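Local coordinates for protein predicted ATPase involved in replication control, Cdc46/Mcm family (Methanopyrus kandleri AV19, PDB 3F8T) that is a predicted ATPase of the MCM helicase family, probably binding ATP and single-stranded DNA in the control of DNA replication, at residues 242-245 with 250-253; 158-163 with 182-187; 464-469 with 473-478; 21-26 with 31-36. The protein carries 2 engineered substitutions. All blocks are in the same frame, centred on the assembly; numbering follows the deposited sequence.

Interaction 1: residues 242-245 with 250-253; sequences VLLA and VCSE
Leu-244 of strand 242-245 meets Cys-251 of the following helix, and nearly everything the two segments share passes through this pair. The close side is apolar: SG of Cys-251 lies 4.2 Å from CB of Leu-244, and 4.4 Å from the carbonyl carbon C of Ala-245 one residue on. Chi1 of -68° sets SG beside the backbone N of Cys-251 and opposite its carbonyl carbon, and this turns the sulfur to the strand. The tip of the leucine comes in over the helix backbone, CD1 of Leu-244 standing 4.4 Å from CA of Cys-251. With CA atoms of Leu-244 and Cys-251 6.8 Å apart, the helix rides close on the strand; only 113 Å² is buried in all, and no hydrogen bond crosses. The other flank is looser: Val-250 is partly exposed and Glu-253 reaches solvent. Ser-252 turns from the strand to hydrogen-bond Asp-307 and O of Pro-248. A strand, a short turn and a helix in this order form the unit that carries the P-loop in P-loop NTPases, consistent with the family of this domain. Around the pair, Leu-244 also packs on Val-221 and Leu-225 of helix 219-229 and on Ile-254 and Leu-255 farther along helix 248-261, while Cys-251 touches Ala-345. Strand 242-245 itself runs between strands 341-346 and 373-376 of the parallel sheet.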
# COMPACT_ATOMS: atom_id res chain seq x y z
N VAL A 242 -4.87 -1.91 -15.89
CA VAL A 242 -4.94 -2.98 -16.90
C VAL A 242 -6.32 -3.63 -16.82
O VAL A 242 -6.79 -3.96 -15.74
CB VAL A 242 -3.80 -4.04 -16.71
CG1 VAL A 242 -3.92 -5.17 -17.74
CG2 VAL A 242 -2.40 -3.40 -16.85
N LEU A 243 -6.95 -3.81 -17.98
CA LEU A 243 -8.21 -4.53 -18.08
C LEU A 243 -7.97 -5.86 -18.77
O LEU A 243 -7.52 -5.88 -19.92
CB LEU A 243 -9.23 -3.71 -18.89
CG LEU A 243 -10.59 -4.37 -19.20
CD1 LEU A 243 -11.30 -4.81 -17.93
CD2 LEU A 243 -11.46 -3.40 -20.02
N LEU A 244 -8.27 -6.95 -18.08
CA LEU A 244 -8.28 -8.29 -18.67
C LEU A 244 -9.63 -8.57 -19.29
O LEU A 244 -10.66 -8.47 -18.61
CB LEU A 244 -8.04 -9.34 -17.60
CG LEU A 244 -6.75 -9.45 -16.82
CD1 LEU A 244 -6.74 -10.82 -16.15
CD2 LEU A 244 -5.54 -9.30 -17.72
N ALA A 245 -9.64 -8.93 -20.57
CA ALA A 245 -10.89 -9.29 -21.22
C ALA A 245 -10.85 -10.76 -21.64
O ALA A 245 -10.18 -11.12 -22.61
CB ALA A 245 -11.15 -8.39 -22.41
N VAL A 250 -10.93 -18.03 -15.83
CA VAL A 250 -9.50 -17.84 -16.01
C VAL A 250 -9.08 -16.43 -15.54
O VAL A 250 -8.03 -16.27 -14.92
CB VAL A 250 -9.04 -18.20 -17.42
CG1 VAL A 250 -9.47 -17.16 -18.44
CG2 VAL A 250 -7.51 -18.42 -17.44
N CYS A 251 -9.91 -15.42 -15.80
CA CYS A 251 -9.62 -14.05 -15.36
C CYS A 251 -9.63 -13.95 -13.83
O CYS A 251 -8.76 -13.30 -13.24
CB CYS A 251 -10.60 -13.05 -15.98
SG CYS A 251 -10.44 -12.81 -17.75
N SER A 252 -10.58 -14.63 -13.18
CA SER A 252 -10.64 -14.62 -11.72
C SER A 252 -9.41 -15.29 -11.10
O SER A 252 -8.88 -14.80 -10.11
CB SER A 252 -11.91 -15.28 -11.17
OG SER A 252 -13.05 -14.53 -11.55
N GLU A 253 -9.00 -16.41 -11.67
CA GLU A 253 -7.81 -17.11 -11.18
C GLU A 253 -6.59 -16.18 -11.27
O GLU A 253 -5.80 -16.14 -10.35
CB GLU A 253 -7.57 -18.39 -11.99
CG GLU A 253 -6.43 -19.26 -11.46
CD GLU A 253 -5.04 -18.76 -11.83
OE1 GLU A 253 -4.91 -18.05 -12.85
OE2 GLU A 253 -4.08 -19.09 -11.11

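Interaction 2: residues 158-163 with 182-187; sequences GLRVEI and PIPEVH
With chi1 at -169° and its chain extended from CG to NE, Arg-160 reaches from the first residue of strand 160-168 to the backbone of Pro-182, Ile-183 and Pro-184. The strand belongs to the domain assigned an OB fold, and 182-187 is the irregular loop between strand 176-180 and helix 190-201. The arginine is laid along the loop in steps: CD of Arg-160 comes 3.5 Å from O of Pro-182, and the guanidinium then lies with one face over the loop, near its rim. There NH1 of Arg-160 is 3.6 Å from CA of Pro-184, and the two side chains cross at about a right angle. NH2 of Arg-160 is 3.5 Å from O of Ile-183, but no direct hydrogen bond joins the segments. The polar end is held from beside them, by a salt bridge of NH1 to Glu-122 and a hydrogen bond of NH2 to O of Asp-181. An alanine here is likely to leave Glu-122 without its ionic mate and strip the loop of the flat group lying against Pro-184. Within 182-187, NE2 of His-187 donates a hydrogen bond to OE1 of Glu-185. One water completes the link at the guanidinium edge, in its plane: it accepts from NH1 of Arg-160 at 2.8 Å and from N of Glu-185 at 3.1 Å.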
# COMPACT_ATOMS: atom_id res chain seq x y z
N GLY A 158 -6.91 3.78 5.73
CA GLY A 158 -6.04 3.46 4.59
C GLY A 158 -4.57 3.67 4.88
O GLY A 158 -3.70 3.12 4.18
N LEU A 159 -4.28 4.47 5.90
CA LEU A 159 -2.90 4.73 6.32
C LEU A 159 -2.28 3.46 6.87
O LEU A 159 -2.95 2.70 7.57
CB LEU A 159 -2.86 5.83 7.39
CG LEU A 159 -1.57 6.62 7.58
CD1 LEU A 159 -1.22 7.40 6.30
CD2 LEU A 159 -1.73 7.57 8.78
N ARG A 160 -1.01 3.21 6.54
CA ARG A 160 -0.25 2.18 7.22
C ARG A 160 0.54 2.79 8.38
O ARG A 160 1.28 3.76 8.20
CB ARG A 160 0.70 1.47 6.25
CG ARG A 160 1.32 0.23 6.83
CD ARG A 160 1.86 -0.67 5.72
NE ARG A 160 2.70 -1.71 6.29
CZ ARG A 160 4.01 -1.57 6.51
NH1 ARG A 160 4.69 -2.58 7.05
NH2 ARG A 160 4.63 -0.45 6.17
N VAL A 161 0.39 2.20 9.56
CA VAL A 161 0.93 2.80 10.77
C VAL A 161 1.60 1.77 11.68
O VAL A 161 1.27 0.59 11.65
CB VAL A 161 -0.20 3.54 11.56
CG1 VAL A 161 -0.79 4.66 10.71
CG2 VAL A 161 -1.31 2.57 11.99
N GLU A 162 2.59 2.23 12.45
CA GLU A 162 3.01 1.50 13.64
C GLU A 162 2.53 2.28 14.86
O GLU A 162 2.74 3.50 14.97
CB GLU A 162 4.52 1.25 13.70
CG GLU A 162 4.92 0.31 14.85
CD GLU A 162 6.36 -0.21 14.78
OE1 GLU A 162 7.21 0.46 14.15
OE2 GLU A 162 6.65 -1.28 15.38
N ILE A 163 1.85 1.57 15.76
CA ILE A 163 1.28 2.20 16.95
C ILE A 163 1.86 1.54 18.18
O ILE A 163 1.76 0.32 18.35
CB ILE A 163 -0.27 2.10 17.02
CG1 ILE A 163 -0.92 2.67 15.77
CG2 ILE A 163 -0.82 2.85 18.28
CD1 ILE A 163 -2.45 2.64 15.78
N PRO A 182 3.08 2.94 2.37
CA PRO A 182 1.92 2.07 2.16
C PRO A 182 2.25 0.58 2.02
O PRO A 182 1.39 -0.27 2.23
CB PRO A 182 1.30 2.59 0.86
CG PRO A 182 1.80 4.01 0.74
CD PRO A 182 3.21 3.94 1.30
N ILE A 183 3.50 0.26 1.68
CA ILE A 183 3.89 -1.14 1.53
C ILE A 183 5.03 -1.51 2.49
O ILE A 183 5.82 -0.64 2.86
CB ILE A 183 4.22 -1.50 0.05
CG1 ILE A 183 5.42 -0.72 -0.47
CG2 ILE A 183 2.97 -1.26 -0.82
CD1 ILE A 183 6.11 -1.37 -1.69
N PRO A 184 5.09 -2.78 2.92
CA PRO A 184 6.13 -3.25 3.84
C PRO A 184 7.54 -3.04 3.29
O PRO A 184 7.77 -3.19 2.10
CB PRO A 184 5.83 -4.75 3.99
CG PRO A 184 4.41 -4.90 3.62
CD PRO A 184 4.15 -3.86 2.56
N GLU A 185 8.46 -2.70 4.19
CA GLU A 185 9.88 -2.58 3.89
C GLU A 185 10.58 -3.94 3.94
O GLU A 185 10.34 -4.74 4.85
CB GLU A 185 10.56 -1.65 4.90
CG GLU A 185 10.05 -0.22 4.93
CD GLU A 185 10.73 0.61 6.01
OE1 GLU A 185 12.00 0.60 6.07
OE2 GLU A 185 10.02 1.26 6.80
N VAL A 186 11.46 -4.18 2.97
CA VAL A 186 12.30 -5.35 2.94
C VAL A 186 13.75 -4.85 3.05
O VAL A 186 14.16 -3.96 2.31
CB VAL A 186 12.09 -6.14 1.61
CG1 VAL A 186 13.30 -6.98 1.26
CG2 VAL A 186 10.85 -7.03 1.70
N HIS A 187 14.49 -5.40 4.00
CA HIS A 187 15.90 -5.08 4.16
C HIS A 187 16.67 -6.39 4.00
O HIS A 187 16.85 -7.15 4.97
CB HIS A 187 16.16 -4.40 5.51
CG HIS A 187 15.42 -3.11 5.69
ND1 HIS A 187 15.72 -1.96 4.98
CD2 HIS A 187 14.37 -2.79 6.49
CE1 HIS A 187 14.90 -0.99 5.34
NE2 HIS A 187 14.07 -1.47 6.26
O HOH W 1 7.50 -2.40 7.07

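Interaction 3: residues 464-469 with 473-478; sequences RMRLSD and PEDVDI
Arg-466 and Asp-475 make this contact between them, with 41 Å² of Arg-466 and 45 Å² of Asp-475 buried, together the whole 86 Å². They approach from opposite directions, and the planes of guanidinium and carboxylate lie 14° apart, nearly coplanar. NH2 of Arg-466 donates to the syn lone pair of OD2 of Asp-475 at 2.8 Å and 158°, the acceptor lying at the guanidinium edge. NE of Arg-466 makes a second bond, 2.9 Å to OD1 of Asp-475, but the position of that oxygen is less sure. A bend at chi3 of the arginine, -63°, swings the group round to meet the aspartate. Arg-466 stands where helix 449-465 ends in a Schellman motif with Leu-467 as its C-prime residue, while Asp-475 lies in the first turn of helix 473-489, in the AAA-lid region. OD2 also accepts from N of Glu-472, just before that helix. A leucine in place of Arg-466 would probably leave the buried carboxylate of Asp-475 without its countercharge. The chemistry implies a salt bridge between the end of one helix and the start of the next, in which the aspartate, packed against Ala-459, His-462 and Ala-463, is probably kept ionised by the guanidinium.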
# COMPACT_ATOMS: atom_id res chain seq x y z
N ARG A 464 12.36 -0.07 -13.05
CA ARG A 464 12.30 -0.55 -11.65
C ARG A 464 12.62 -2.05 -11.54
O ARG A 464 13.30 -2.50 -10.61
CB ARG A 464 10.92 -0.25 -11.02
CG ARG A 464 10.66 1.24 -10.88
CD ARG A 464 9.47 1.60 -9.99
NE ARG A 464 8.30 1.65 -10.83
CZ ARG A 464 7.76 2.74 -11.34
NH1 ARG A 464 8.23 3.95 -11.07
NH2 ARG A 464 6.71 2.60 -12.11
N MET A 465 12.13 -2.81 -12.52
CA MET A 465 12.34 -4.26 -12.57
C MET A 465 13.81 -4.64 -12.76
O MET A 465 14.22 -5.77 -12.42
CB MET A 465 11.52 -4.83 -13.73
CG MET A 465 11.14 -6.27 -13.61
SD MET A 465 10.07 -6.64 -15.02
CE MET A 465 8.45 -6.58 -14.31
N ARG A 466 14.59 -3.71 -13.31
CA ARG A 466 16.04 -3.88 -13.49
C ARG A 466 16.80 -3.23 -12.34
O ARG A 466 18.03 -3.10 -12.40
CB ARG A 466 16.50 -3.20 -14.79
CG ARG A 466 16.02 -3.81 -16.09
CD ARG A 466 16.74 -3.18 -17.29
NE ARG A 466 16.46 -1.74 -17.43
CZ ARG A 466 17.30 -0.77 -17.07
NH1 ARG A 466 18.49 -1.06 -16.56
NH2 ARG A 466 16.94 0.50 -17.22
N LEU A 467 16.06 -2.82 -11.31
CA LEU A 467 16.59 -2.07 -10.17
C LEU A 467 17.35 -0.82 -10.62
O LEU A 467 18.42 -0.51 -10.11
CB LEU A 467 17.49 -2.97 -9.29
CG LEU A 467 16.90 -4.26 -8.71
CD1 LEU A 467 17.97 -5.01 -7.92
CD2 LEU A 467 15.69 -3.96 -7.81
N SER A 468 16.76 -0.09 -11.57
CA SER A 468 17.42 1.08 -12.10
C SER A 468 16.63 2.38 -11.93
O SER A 468 15.39 2.39 -11.91
CB SER A 468 17.79 0.85 -13.57
OG SER A 468 18.22 2.06 -14.16
N ASP A 469 17.36 3.49 -11.80
CA ASP A 469 16.75 4.81 -11.78
C ASP A 469 16.78 5.49 -13.15
O ASP A 469 16.27 6.60 -13.29
CB ASP A 469 17.43 5.69 -10.74
CG ASP A 469 17.17 5.21 -9.33
OD1 ASP A 469 16.04 4.78 -9.02
OD2 ASP A 469 18.12 5.29 -8.52
N PRO A 473 16.50 3.27 -23.65
CA PRO A 473 15.76 2.91 -24.89
C PRO A 473 15.19 1.48 -24.89
O PRO A 473 14.08 1.24 -25.42
CB PRO A 473 16.82 3.09 -25.99
CG PRO A 473 17.67 4.21 -25.48
CD PRO A 473 17.81 3.88 -23.99
N GLU A 474 15.94 0.56 -24.31
CA GLU A 474 15.50 -0.83 -24.19
C GLU A 474 14.18 -0.97 -23.39
O GLU A 474 13.34 -1.82 -23.74
CB GLU A 474 16.61 -1.65 -23.55
CG GLU A 474 17.82 -1.91 -24.48
CD GLU A 474 18.59 -0.65 -24.90
OE1 GLU A 474 18.72 0.30 -24.09
OE2 GLU A 474 19.07 -0.64 -26.07
N ASP A 475 14.01 -0.14 -22.35
CA ASP A 475 12.77 -0.12 -21.55
C ASP A 475 11.61 0.45 -22.37
O ASP A 475 10.47 0.02 -22.22
CB ASP A 475 12.93 0.71 -20.27
CG ASP A 475 14.09 0.26 -19.38
OD1 ASP A 475 14.28 -0.96 -19.19
OD2 ASP A 475 14.83 1.13 -18.87
N VAL A 476 11.92 1.46 -23.19
CA VAL A 476 10.92 2.09 -24.04
C VAL A 476 10.43 1.09 -25.08
O VAL A 476 9.23 1.00 -25.32
CB VAL A 476 11.44 3.38 -24.71
CG1 VAL A 476 10.41 3.90 -25.73
CG2 VAL A 476 11.70 4.46 -23.64
N ASP A 477 11.36 0.32 -25.63
CA ASP A 477 11.05 -0.66 -26.66
C ASP A 477 10.11 -1.74 -26.15
O ASP A 477 9.17 -2.15 -26.86
CB ASP A 477 12.35 -1.29 -27.19
CG ASP A 477 13.11 -0.37 -28.13
OD1 ASP A 477 12.60 0.73 -28.46
OD2 ASP A 477 14.22 -0.75 -28.55
N ILE A 478 10.36 -2.22 -24.94
CA ILE A 478 9.52 -3.24 -24.33
C ILE A 478 8.11 -2.70 -24.07
O ILE A 478 7.11 -3.36 -24.39
CB ILE A 478 10.14 -3.74 -23.02
CG1 ILE A 478 11.34 -4.64 -23.31
CG2 ILE A 478 9.09 -4.47 -22.14
CD1 ILE A 478 12.22 -4.87 -22.07

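Interaction 4: residues 21-26 with 31-36; sequences EVASRF and RVLIEI
Leu-33 lays CD1 over the backbone and side chain of Ala-23 and reaches across to Val-22 with the same methyl. CD1 of Leu-33 is 3.6 Å from N of Ala-23 and 3.9 Å from CB of Ala-23, so the methyl rests on the surface of helix 19-25 between the alanine's main chain and its side chain. Val-22 adds a second contact, its CG1 standing 3.9 Å from CD1 of Leu-33; the two side chains cross at about a right angle. In Val-22 it is CG1 that lies opposite the backbone N, at chi1 -177°, and this branch is the one brought up to the leucine. The small alanine lets the helices come close: CA of Ala-23 and CA of Leu-33 are 6.4 Å apart, the nearest such pair of the two segments. Two consecutive short helices, 19-25 and 30-37, pack on each other over a short connection within the N-terminal domain. Leu-33 packs further on Leu-28 of that connection and on Leu-81 of helix 74-88. On the outer side of helix 30-37, NH2 of Arg-31 and OE2 of Glu-35 form a salt bridge of 3.0 Å, one turn apart. Across the contact no polar bond forms and 114 Å² is buried, consistent with a contact held mainly by van der Waals packing and burial of apolar surface, with charge confined to its surface.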
# COMPACT_ATOMS: atom_id res chain seq x y z
N GLU A 21 8.64 5.02 48.15
CA GLU A 21 7.24 5.27 48.45
C GLU A 21 6.36 5.17 47.20
O GLU A 21 5.28 4.56 47.24
CB GLU A 21 7.06 6.61 49.16
CG GLU A 21 7.51 6.55 50.62
CD GLU A 21 7.99 7.89 51.17
OE1 GLU A 21 7.66 8.96 50.59
OE2 GLU A 21 8.71 7.87 52.20
N VAL A 22 6.81 5.76 46.09
CA VAL A 22 6.06 5.69 44.84
C VAL A 22 5.94 4.24 44.38
O VAL A 22 4.84 3.79 44.06
CB VAL A 22 6.67 6.57 43.70
CG1 VAL A 22 5.81 6.52 42.45
CG2 VAL A 22 6.80 8.02 44.15
N ALA A 23 7.06 3.51 44.38
CA ALA A 23 7.08 2.11 43.98
C ALA A 23 6.07 1.28 44.78
O ALA A 23 5.25 0.56 44.20
CB ALA A 23 8.48 1.52 44.12
N SER A 24 6.11 1.44 46.10
CA SER A 24 5.22 0.72 47.02
C SER A 24 3.76 1.01 46.70
O SER A 24 2.93 0.09 46.62
CB SER A 24 5.53 1.10 48.47
OG SER A 24 4.70 0.40 49.38
N ARG A 25 3.46 2.30 46.50
CA ARG A 25 2.14 2.81 46.15
C ARG A 25 1.56 2.16 44.89
O ARG A 25 0.35 1.94 44.80
CB ARG A 25 2.21 4.33 45.98
CG ARG A 25 0.88 5.05 45.92
CD ARG A 25 0.97 6.40 46.64
NE ARG A 25 1.47 7.50 45.82
CZ ARG A 25 2.61 8.17 46.03
NH1 ARG A 25 3.41 7.86 47.04
NH2 ARG A 25 2.95 9.16 45.23
N PHE A 26 2.42 1.84 43.93
CA PHE A 26 2.00 1.33 42.64
C PHE A 26 2.27 -0.17 42.47
O PHE A 26 2.09 -0.72 41.39
CB PHE A 26 2.66 2.15 41.52
CG PHE A 26 2.04 3.50 41.34
CD1 PHE A 26 2.53 4.61 42.03
CD2 PHE A 26 0.92 3.66 40.52
CE1 PHE A 26 1.94 5.86 41.88
CE2 PHE A 26 0.32 4.91 40.36
CZ PHE A 26 0.83 6.01 41.04
N ARG A 31 13.49 -1.45 43.25
CA ARG A 31 14.60 -1.46 42.28
C ARG A 31 14.16 -1.15 40.83
O ARG A 31 14.90 -0.50 40.08
CB ARG A 31 15.41 -2.77 42.36
CG ARG A 31 14.64 -4.05 42.07
CD ARG A 31 15.58 -5.27 41.90
NE ARG A 31 16.35 -5.21 40.64
CZ ARG A 31 15.84 -5.46 39.44
NH1 ARG A 31 14.56 -5.80 39.30
NH2 ARG A 31 16.61 -5.37 38.36
N VAL A 32 12.97 -1.60 40.45
CA VAL A 32 12.41 -1.27 39.14
C VAL A 32 12.44 0.24 38.92
O VAL A 32 12.97 0.71 37.90
CB VAL A 32 10.97 -1.83 38.93
CG1 VAL A 32 10.33 -1.30 37.62
CG2 VAL A 32 11.00 -3.34 38.92
N LEU A 33 11.89 1.00 39.87
CA LEU A 33 11.83 2.45 39.74
C LEU A 33 13.19 3.14 39.89
O LEU A 33 13.47 4.10 39.18
CB LEU A 33 10.81 3.08 40.72
CG LEU A 33 9.32 3.14 40.35
CD1 LEU A 33 8.63 4.19 41.22
CD2 LEU A 33 9.08 3.44 38.86
N ILE A 34 14.01 2.67 40.82
CA ILE A 34 15.37 3.19 40.96
C ILE A 34 16.16 3.01 39.65
O ILE A 34 16.81 3.93 39.19
CB ILE A 34 16.14 2.53 42.14
CG1 ILE A 34 15.49 2.90 43.48
CG2 ILE A 34 17.59 3.02 42.16
CD1 ILE A 34 16.05 2.13 44.67
N GLU A 35 16.11 1.82 39.06
CA GLU A 35 16.87 1.60 37.83
C GLU A 35 16.34 2.45 36.66
O GLU A 35 17.12 2.94 35.84
CB GLU A 35 16.96 0.12 37.49
CG GLU A 35 17.84 -0.62 38.50
CD GLU A 35 17.86 -2.12 38.31
OE1 GLU A 35 17.82 -2.60 37.14
OE2 GLU A 35 17.93 -2.83 39.34
N ILE A 36 15.02 2.65 36.63
CA ILE A 36 14.39 3.50 35.60
C ILE A 36 14.87 4.95 35.68
O ILE A 36 15.28 5.54 34.67
CB ILE A 36 12.83 3.44 35.67
CG1 ILE A 36 12.34 2.06 35.19
CG2 ILE A 36 12.22 4.58 34.82
CD1 ILE A 36 10.81 1.79 35.40

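From the N terminus the order is interaction 4, interaction 2, interaction 1 and interaction 3, each closing before the next opens, so none nests in or crosses another. Interaction 4 folds helix 30-37 back on helix 19-25 over four residues. Interaction 2 spans eighteen residues, mostly strand, and brings the loop after strand 176-180 back against the start of strand 160-168. Interactions 1 and 3 are again short, with four and three residues between their segments: a strand-to-helix step in the P-loop domain and a helix-to-helix connection in the lid region. Interaction 4 lies far out, its centre about 63 Å from that of interaction 1, whereas the nearest atoms of 2 and 3 are about 9 Å apart.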